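Local coordinates for pectate lyase II (Xanthomonas campestris pv. campestris, PDB 2QY1), which probably cleaves pectate, a plant cell-wall polysaccharide, by the lyase reaction characteristic of polysaccharide lyase family 1, at residues L179-R193 with R207-Y219. The protein carries 2 engineered substitutions. Residues are numbered along the deposited sequence; the frame is centred on the assembly and turned at random.
Sequences LNGYSDSDTKNSAAR and RVPLQRFGLSHIY. Engineered in segment 207-219: Phe-213 (natural residue Arg).
Leu-179 lies beside Leu-210 on the same face of two parallel strands, their CD1 methyls 3.9 Å apart, while the Arg-207 guanidinium turns one face to the Leu-179 CD1 methyl. Asn-180 ties the backbones together: its N donates to Leu-210 O and its O accepts from Arg-212 N (O to N 2.7 Å). Beyond Asn-180 the first segment leaves the strand, and Arg-212, extended from CG to NE, lays its guanidinium flat over Ser-183 CA. Two acceptors meet its edge, close to the guanidinium plane: NH1 donates to Gly-181 O (2.9 Å), and NE forms a salt bridge with Asp-184 OD2 (2.9 Å), the carboxylate plane turned 64° away. That oxygen also bonds Ser-258, and a water accepts from Arg-212 NH2 and donates a weak bond to Asp-184 OD1. The engineered Phe-213 presents its ring edge to the carbonyls of Ser-183 and Asp-184 and one face to Thr-187 CA, a CH-pi contact 4.3 Å from the centroid. Ala-192 O receives Leu-215 N and Arg-193 NH1 from opposite faces of its carbonyl plane. Arg-193, bent at chi2 (-69°), lays its guanidinium over Leu-215 CD1; NH1 also donates to Ser-190 O. Parallel strand pairs flanking a turn-rich loop join neighbouring coils of the right-handed parallel beta-helix, the pectate lyase fold.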
ATOM      1  N   LEU A 179      -4.796  -2.523  -2.488  1.00 20.63           N
ATOM      2  CA  LEU A 179      -5.323  -3.035  -3.743  1.00 20.70           C
ATOM      3  C   LEU A 179      -4.250  -2.970  -4.817  1.00 20.67           C
ATOM      4  O   LEU A 179      -3.483  -2.010  -4.885  1.00 20.56           O
ATOM      5  CB  LEU A 179      -6.558  -2.235  -4.177  1.00 20.60           C
ATOM      6  CG  LEU A 179      -7.364  -2.696  -5.397  1.00 20.93           C
ATOM      7  CD1 LEU A 179      -7.991  -4.066  -5.171  1.00 20.70           C
ATOM      8  CD2 LEU A 179      -8.439  -1.673  -5.723  1.00 21.14           C
ATOM      9  N   ASN A 180      -4.196  -4.002  -5.653  1.00 20.62           N
ATOM     10  CA  ASN A 180      -3.285  -4.024  -6.789  1.00 20.84           C
ATOM     11  C   ASN A 180      -4.007  -4.640  -7.988  1.00 20.86           C
ATOM     12  O   ASN A 180      -3.960  -5.848  -8.191  1.00 20.74           O
ATOM     13  CB  ASN A 180      -2.004  -4.795  -6.436  1.00 20.63           C
ATOM     14  CG  ASN A 180      -0.827  -4.419  -7.319  1.00 21.05           C
ATOM     15  OD1 ASN A 180      -0.963  -4.273  -8.536  1.00 20.86           O
ATOM     16  ND2 ASN A 180       0.345  -4.264  -6.704  1.00 20.51           N
ATOM     17  N   GLY A 181      -4.683  -3.792  -8.762  1.00 21.01           N
ATOM     18  CA  GLY A 181      -5.588  -4.244  -9.821  1.00 21.32           C
ATOM     19  C   GLY A 181      -7.015  -4.147  -9.312  1.00 21.58           C
ATOM     20  O   GLY A 181      -7.369  -4.805  -8.336  1.00 21.60           O
ATOM     21  N   TYR A 182      -7.833  -3.326  -9.968  1.00 21.70           N
ATOM     22  CA  TYR A 182      -9.111  -2.898  -9.386  1.00 22.27           C
ATOM     23  C   TYR A 182     -10.297  -3.820  -9.663  1.00 22.24           C
ATOM     24  O   TYR A 182     -11.295  -3.787  -8.938  1.00 22.26           O
ATOM     25  CB  TYR A 182      -9.446  -1.458  -9.806  1.00 22.66           C
ATOM     26  CG  TYR A 182     -10.100  -1.338 -11.161  1.00 23.29           C
ATOM     27  CD1 TYR A 182      -9.332  -1.258 -12.323  1.00 23.68           C
ATOM     28  CD2 TYR A 182     -11.489  -1.298 -11.285  1.00 23.70           C
ATOM     29  CE1 TYR A 182      -9.924  -1.151 -13.575  1.00 24.15           C
ATOM     30  CE2 TYR A 182     -12.096  -1.196 -12.538  1.00 24.21           C
ATOM     31  CZ  TYR A 182     -11.305  -1.122 -13.676  1.00 23.85           C
ATOM     32  OH  TYR A 182     -11.892  -1.014 -14.916  1.00 24.01           O
ATOM     33  N   SER A 183     -10.188  -4.617 -10.724  1.00 22.26           N
ATOM     34  CA  SER A 183     -11.227  -5.571 -11.111  1.00 22.33           C
ATOM     35  C   SER A 183     -10.638  -6.662 -12.001  1.00 22.17           C
ATOM     36  O   SER A 183      -9.503  -6.549 -12.467  1.00 21.99           O
ATOM     37  CB  SER A 183     -12.379  -4.867 -11.840  1.00 22.36           C
ATOM     38  OG  SER A 183     -12.063  -4.641 -13.200  1.00 23.25           O
ATOM     39  N   ASP A 184     -11.419  -7.713 -12.234  1.00 22.17           N
ATOM     40  CA  ASP A 184     -10.983  -8.825 -13.072  1.00 22.14           C
ATOM     41  C   ASP A 184     -10.852  -8.443 -14.551  1.00 22.16           C
ATOM     42  O   ASP A 184     -10.330  -9.222 -15.353  1.00 22.17           O
ATOM     43  CB  ASP A 184     -11.917 -10.028 -12.893  1.00 22.20           C
ATOM     44  CG  ASP A 184     -11.834 -10.636 -11.496  1.00 22.29           C
ATOM     45  OD1 ASP A 184     -12.679 -11.496 -11.179  1.00 22.32           O
ATOM     46  OD2 ASP A 184     -10.931 -10.262 -10.713  1.00 22.34           O
ATOM     47  N   SER A 185     -11.321  -7.246 -14.904  1.00 21.97           N
ATOM     48  CA  SER A 185     -11.178  -6.721 -16.265  1.00 21.99           C
ATOM     49  C   SER A 185      -9.964  -5.788 -16.410  1.00 21.77           C
ATOM     50  O   SER A 185      -9.676  -5.303 -17.508  1.00 21.67           O
ATOM     51  CB  SER A 185     -12.463  -6.011 -16.705  1.00 22.06           C
ATOM     52  OG  SER A 185     -12.646  -4.803 -15.988  1.00 23.27           O
ATOM     53  N   ASP A 186      -9.251  -5.559 -15.305  1.00 21.50           N
ATOM     54  CA  ASP A 186      -8.070  -4.687 -15.286  1.00 21.43           C
ATOM     55  C   ASP A 186      -6.838  -5.409 -15.848  1.00 21.57           C
ATOM     56  O   ASP A 186      -5.834  -5.589 -15.156  1.00 21.50           O
ATOM     57  CB  ASP A 186      -7.814  -4.180 -13.856  1.00 21.26           C
ATOM     58  CG  ASP A 186      -6.799  -3.034 -13.793  1.00 21.04           C
ATOM     59  OD1 ASP A 186      -6.388  -2.514 -14.853  1.00 20.40           O
ATOM     60  OD2 ASP A 186      -6.411  -2.653 -12.664  1.00 19.91           O
ATOM     61  N   THR A 187      -6.922  -5.801 -17.118  1.00 21.71           N
ATOM     62  CA  THR A 187      -5.877  -6.593 -17.777  1.00 21.82           C
ATOM     63  C   THR A 187      -4.557  -5.841 -17.985  1.00 22.05           C
ATOM     64  O   THR A 187      -3.504  -6.467 -18.115  1.00 21.95           O
ATOM     65  CB  THR A 187      -6.359  -7.160 -19.130  1.00 21.71           C
ATOM     66  OG1 THR A 187      -6.773  -6.082 -19.977  1.00 21.68           O
ATOM     67  CG2 THR A 187      -7.521  -8.123 -18.925  1.00 21.45           C
ATOM     68  N   LYS A 188      -4.619  -4.509 -18.014  1.00 22.41           N
ATOM     69  CA  LYS A 188      -3.415  -3.673 -18.066  1.00 22.90           C
ATOM     70  C   LYS A 188      -2.514  -3.886 -16.847  1.00 22.67           C
ATOM     71  O   LYS A 188      -1.318  -3.581 -16.890  1.00 22.77           O
ATOM     72  CB  LYS A 188      -3.777  -2.189 -18.172  1.00 23.12           C
ATOM     73  CG  LYS A 188      -4.133  -1.712 -19.576  1.00 24.82           C
ATOM     74  CD  LYS A 188      -3.684  -0.263 -19.795  1.00 27.50           C
ATOM     75  CE  LYS A 188      -4.336   0.695 -18.805  1.00 28.55           C
ATOM     76  NZ  LYS A 188      -3.591   1.984 -18.661  1.00 29.79           N
ATOM     77  N   ASN A 189      -3.092  -4.409 -15.766  1.00 22.32           N
ATOM     78  CA  ASN A 189      -2.346  -4.656 -14.534  1.00 22.09           C
ATOM     79  C   ASN A 189      -1.396  -5.858 -14.609  1.00 22.01           C
ATOM     80  O   ASN A 189      -0.725  -6.188 -13.629  1.00 22.11           O
ATOM     81  CB  ASN A 189      -3.293  -4.794 -13.341  1.00 21.90           C
ATOM     82  CG  ASN A 189      -2.724  -4.183 -12.080  1.00 21.74           C
ATOM     83  OD1 ASN A 189      -2.521  -4.868 -11.078  1.00 21.76           O
ATOM     84  ND2 ASN A 189      -2.448  -2.884 -12.129  1.00 20.46           N
ATOM     85  N   SER A 190      -1.344  -6.506 -15.771  1.00 21.95           N
ATOM     86  CA  SER A 190      -0.367  -7.561 -16.026  1.00 21.90           C
ATOM     87  C   SER A 190       1.053  -6.993 -16.026  1.00 21.68           C
ATOM     88  O   SER A 190       2.026  -7.730 -15.846  1.00 21.69           O
ATOM     89  CB  SER A 190      -0.659  -8.262 -17.357  1.00 21.99           C
ATOM     90  OG  SER A 190      -0.501  -7.372 -18.447  1.00 22.30           O
ATOM     91  N   ALA A 191       1.149  -5.679 -16.227  1.00 21.45           N
ATOM     92  CA  ALA A 191       2.423  -4.961 -16.238  1.00 21.24           C
ATOM     93  C   ALA A 191       2.939  -4.631 -14.834  1.00 21.05           C
ATOM     94  O   ALA A 191       4.103  -4.260 -14.670  1.00 20.90           O
ATOM     95  CB  ALA A 191       2.299  -3.688 -17.069  1.00 21.28           C
ATOM     96  N   ALA A 192       2.070  -4.761 -13.831  1.00 20.71           N
ATOM     97  CA  ALA A 192       2.424  -4.443 -12.447  1.00 20.52           C
ATOM     98  C   ALA A 192       3.617  -5.253 -11.944  1.00 20.29           C
ATOM     99  O   ALA A 192       3.666  -6.477 -12.095  1.00 20.27           O
ATOM    100  CB  ALA A 192       1.224  -4.627 -11.524  1.00 20.51           C
ATOM    101  N   ARG A 193       4.584  -4.540 -11.374  1.00 19.94           N
ATOM    102  CA  ARG A 193       5.758  -5.136 -10.754  1.00 19.65           C
ATOM    103  C   ARG A 193       5.945  -4.413  -9.428  1.00 19.60           C
ATOM    104  O   ARG A 193       6.370  -3.257  -9.403  1.00 19.57           O
ATOM    105  CB  ARG A 193       6.997  -4.956 -11.642  1.00 19.59           C
ATOM    106  CG  ARG A 193       6.908  -5.580 -13.041  1.00 19.26           C
ATOM    107  CD  ARG A 193       6.903  -7.100 -12.988  1.00 18.97           C
ATOM    108  NE  ARG A 193       6.936  -7.700 -14.322  1.00 18.30           N
ATOM    109  CZ  ARG A 193       5.857  -8.001 -15.043  1.00 18.11           C
ATOM    110  NH1 ARG A 193       4.640  -7.758 -14.569  1.00 17.32           N
ATOM    111  NH2 ARG A 193       5.998  -8.546 -16.245  1.00 17.95           N
ATOM    112  N   ARG A 207      -7.196  -7.595   1.981  1.00 22.36           N
ATOM    113  CA  ARG A 207      -6.386  -6.971   0.927  1.00 22.50           C
ATOM    114  C   ARG A 207      -4.985  -6.654   1.440  1.00 22.18           C
ATOM    115  O   ARG A 207      -4.604  -5.488   1.542  1.00 22.16           O
ATOM    116  CB  ARG A 207      -7.027  -5.681   0.397  1.00 22.58           C
ATOM    117  CG  ARG A 207      -8.423  -5.787  -0.190  1.00 23.46           C
ATOM    118  CD  ARG A 207      -8.735  -4.463  -0.865  1.00 24.72           C
ATOM    119  NE  ARG A 207     -10.081  -4.377  -1.424  1.00 26.74           N
ATOM    120  CZ  ARG A 207     -10.617  -3.253  -1.899  1.00 27.29           C
ATOM    121  NH1 ARG A 207      -9.930  -2.111  -1.874  1.00 26.95           N
ATOM    122  NH2 ARG A 207     -11.848  -3.263  -2.388  1.00 27.81           N
ATOM    123  N   VAL A 208      -4.212  -7.688   1.761  1.00 21.89           N
ATOM    124  CA  VAL A 208      -2.899  -7.466   2.368  1.00 21.70           C
ATOM    125  C   VAL A 208      -1.719  -8.133   1.625  1.00 21.58           C
ATOM    126  O   VAL A 208      -0.939  -8.867   2.234  1.00 21.73           O
ATOM    127  CB  VAL A 208      -2.888  -7.856   3.879  1.00 21.64           C
ATOM    128  CG1 VAL A 208      -1.956  -6.950   4.636  1.00 21.73           C
ATOM    129  CG2 VAL A 208      -4.286  -7.759   4.498  1.00 21.77           C
ATOM    130  N   PRO A 209      -1.567  -7.873   0.310  1.00 21.40           N
ATOM    131  CA  PRO A 209      -2.403  -7.098  -0.603  1.00 21.15           C
ATOM    132  C   PRO A 209      -3.421  -7.965  -1.347  1.00 20.94           C
ATOM    133  O   PRO A 209      -3.311  -9.192  -1.349  1.00 20.75           O
ATOM    134  CB  PRO A 209      -1.384  -6.548  -1.599  1.00 21.24           C
ATOM    135  CG  PRO A 209      -0.352  -7.639  -1.695  1.00 21.23           C
ATOM    136  CD  PRO A 209      -0.365  -8.387  -0.377  1.00 21.39           C
ATOM    137  N   LEU A 210      -4.413  -7.324  -1.957  1.00 20.65           N
ATOM    138  CA  LEU A 210      -5.227  -7.991  -2.960  1.00 20.74           C
ATOM    139  C   LEU A 210      -4.510  -7.764  -4.283  1.00 20.65           C
ATOM    140  O   LEU A 210      -4.436  -6.631  -4.765  1.00 20.53           O
ATOM    141  CB  LEU A 210      -6.649  -7.409  -3.003  1.00 20.63           C
ATOM    142  CG  LEU A 210      -7.751  -8.123  -3.803  1.00 21.27           C
ATOM    143  CD1 LEU A 210      -9.089  -7.420  -3.589  1.00 21.10           C
ATOM    144  CD2 LEU A 210      -7.445  -8.228  -5.301  1.00 21.11           C
ATOM    145  N   GLN A 211      -3.971  -8.834  -4.858  1.00 20.62           N
ATOM    146  CA  GLN A 211      -3.233  -8.734  -6.112  1.00 20.69           C
ATOM    147  C   GLN A 211      -4.011  -9.353  -7.267  1.00 20.73           C
ATOM    148  O   GLN A 211      -4.387 -10.525  -7.215  1.00 20.79           O
ATOM    149  CB  GLN A 211      -1.854  -9.395  -5.986  1.00 20.73           C
ATOM    150  CG  GLN A 211      -1.008  -9.325  -7.260  1.00 20.85           C
ATOM    151  CD  GLN A 211       0.261 -10.156  -7.186  1.00 20.74           C
ATOM    152  OE1 GLN A 211       0.704 -10.543  -6.105  1.00 21.14           O
ATOM    153  NE2 GLN A 211       0.855 -10.430  -8.343  1.00 20.62           N
ATOM    154  N   ARG A 212      -4.246  -8.553  -8.303  1.00 20.64           N
ATOM    155  CA  ARG A 212      -4.797  -9.042  -9.562  1.00 20.70           C
ATOM    156  C   ARG A 212      -3.762  -8.851 -10.663  1.00 20.67           C
ATOM    157  O   ARG A 212      -3.296  -7.728 -10.888  1.00 20.64           O
ATOM    158  CB  ARG A 212      -6.068  -8.280  -9.931  1.00 20.76           C
ATOM    159  CG  ARG A 212      -7.309  -8.619  -9.133  1.00 20.81           C
ATOM    160  CD  ARG A 212      -8.469  -7.837  -9.714  1.00 20.65           C
ATOM    161  NE  ARG A 212      -9.768  -8.134  -9.116  1.00 20.55           N
ATOM    162  CZ  ARG A 212     -10.342  -7.409  -8.158  1.00 20.30           C
ATOM    163  NH1 ARG A 212      -9.730  -6.342  -7.662  1.00 19.44           N
ATOM    164  NH2 ARG A 212     -11.533  -7.754  -7.693  1.00 20.72           N
ATOM    165  N   PHE A 213      -3.410  -9.945 -11.346  1.00 20.58           N
ATOM    166  CA  PHE A 213      -2.421  -9.942 -12.441  1.00 20.54           C
ATOM    167  C   PHE A 213      -1.017  -9.565 -11.953  1.00 20.45           C
ATOM    168  O   PHE A 213      -0.803  -9.332 -10.758  1.00 20.33           O
ATOM    169  CB  PHE A 213      -2.838  -9.000 -13.588  1.00 20.65           C
ATOM    170  CG  PHE A 213      -4.250  -9.191 -14.072  1.00 20.80           C
ATOM    171  CD1 PHE A 213      -4.546 -10.141 -15.045  1.00 20.93           C
ATOM    172  CD2 PHE A 213      -5.284  -8.397 -13.576  1.00 20.93           C
ATOM    173  CE1 PHE A 213      -5.854 -10.317 -15.499  1.00 21.17           C
ATOM    174  CE2 PHE A 213      -6.594  -8.562 -14.026  1.00 21.11           C
ATOM    175  CZ  PHE A 213      -6.878  -9.525 -14.991  1.00 21.01           C
ATOM    176  N   GLY A 214      -0.067  -9.518 -12.886  1.00 20.39           N
ATOM    177  CA  GLY A 214       1.280  -9.017 -12.614  1.00 20.30           C
ATOM    178  C   GLY A 214       2.135  -9.885 -11.710  1.00 20.32           C
ATOM    179  O   GLY A 214       1.766 -11.016 -11.374  1.00 20.13           O
ATOM    180  N   LEU A 215       3.289  -9.347 -11.325  1.00 20.10           N
ATOM    181  CA  LEU A 215       4.214 -10.038 -10.437  1.00 20.09           C
ATOM    182  C   LEU A 215       4.479  -9.192  -9.208  1.00 20.15           C
ATOM    183  O   LEU A 215       4.577  -7.965  -9.298  1.00 20.02           O
ATOM    184  CB  LEU A 215       5.538 -10.340 -11.150  1.00 20.16           C
ATOM    185  CG  LEU A 215       5.490 -11.124 -12.467  1.00 20.21           C
ATOM    186  CD1 LEU A 215       6.858 -11.126 -13.133  1.00 20.44           C
ATOM    187  CD2 LEU A 215       4.987 -12.548 -12.255  1.00 20.16           C
ATOM    188  N   SER A 216       4.585  -9.850  -8.059  1.00 20.04           N
ATOM    189  CA  SER A 216       4.923  -9.159  -6.825  1.00 19.99           C
ATOM    190  C   SER A 216       5.963  -9.923  -6.018  1.00 19.91           C
ATOM    191  O   SER A 216       6.121 -11.143  -6.159  1.00 19.92           O
ATOM    192  CB  SER A 216       3.672  -8.895  -5.978  1.00 19.91           C
ATOM    193  OG  SER A 216       3.227 -10.078  -5.339  1.00 20.43           O
ATOM    194  N   HIS A 217       6.678  -9.179  -5.184  1.00 19.58           N
ATOM    195  CA  HIS A 217       7.609  -9.751  -4.233  1.00 19.56           C
ATOM    196  C   HIS A 217       7.224  -9.203  -2.864  1.00 19.46           C
ATOM    197  O   HIS A 217       7.344  -8.005  -2.605  1.00 19.40           O
ATOM    198  CB  HIS A 217       9.042  -9.382  -4.614  1.00 19.38           C
ATOM    199  CG  HIS A 217      10.090 -10.037  -3.769  1.00 20.02           C
ATOM    200  ND1 HIS A 217      11.349  -9.503  -3.611  1.00 20.38           N
ATOM    201  CD2 HIS A 217      10.070 -11.177  -3.038  1.00 20.44           C
ATOM    202  CE1 HIS A 217      12.063 -10.289  -2.826  1.00 20.36           C
ATOM    203  NE2 HIS A 217      11.310 -11.309  -2.460  1.00 20.64           N
ATOM    204  N   ILE A 218       6.725 -10.091  -2.012  1.00 19.35           N
ATOM    205  CA  ILE A 218       6.215  -9.730  -0.693  1.00 19.10           C
ATOM    206  C   ILE A 218       7.112 -10.384   0.357  1.00 19.14           C
ATOM    207  O   ILE A 218       7.007 -11.585   0.602  1.00 18.97           O
ATOM    208  CB  ILE A 218       4.726 -10.177  -0.538  1.00 19.09           C
ATOM    209  CG1 ILE A 218       3.854  -9.510  -1.613  1.00 18.99           C
ATOM    210  CG2 ILE A 218       4.188  -9.874   0.869  1.00 19.05           C
ATOM    211  CD1 ILE A 218       2.530 -10.225  -1.892  1.00 19.06           C
ATOM    212  N   TYR A 219       8.012  -9.601   0.953  1.00 18.97           N
ATOM    213  CA  TYR A 219       9.006 -10.155   1.884  1.00 18.85           C
ATOM    214  C   TYR A 219       9.228  -9.307   3.131  1.00 18.96           C
ATOM    215  O   TYR A 219       9.083  -8.091   3.088  1.00 18.88           O
ATOM    216  CB  TYR A 219      10.340 -10.456   1.168  1.00 18.85           C
ATOM    217  CG  TYR A 219      11.246  -9.265   0.899  1.00 18.85           C
ATOM    218  CD1 TYR A 219      12.216  -8.871   1.825  1.00 18.81           C
ATOM    219  CD2 TYR A 219      11.158  -8.555  -0.298  1.00 18.84           C
ATOM    220  CE1 TYR A 219      13.053  -7.776   1.577  1.00 18.87           C
ATOM    221  CE2 TYR A 219      11.994  -7.470  -0.560  1.00 18.88           C
ATOM    222  CZ  TYR A 219      12.938  -7.087   0.381  1.00 19.03           C
ATOM    223  OH  TYR A 219      13.760  -6.010   0.117  1.00 18.84           O
TER
HETATM  224  O   HOH W   1     -13.323 -10.042  -8.616  1.00 26.69           O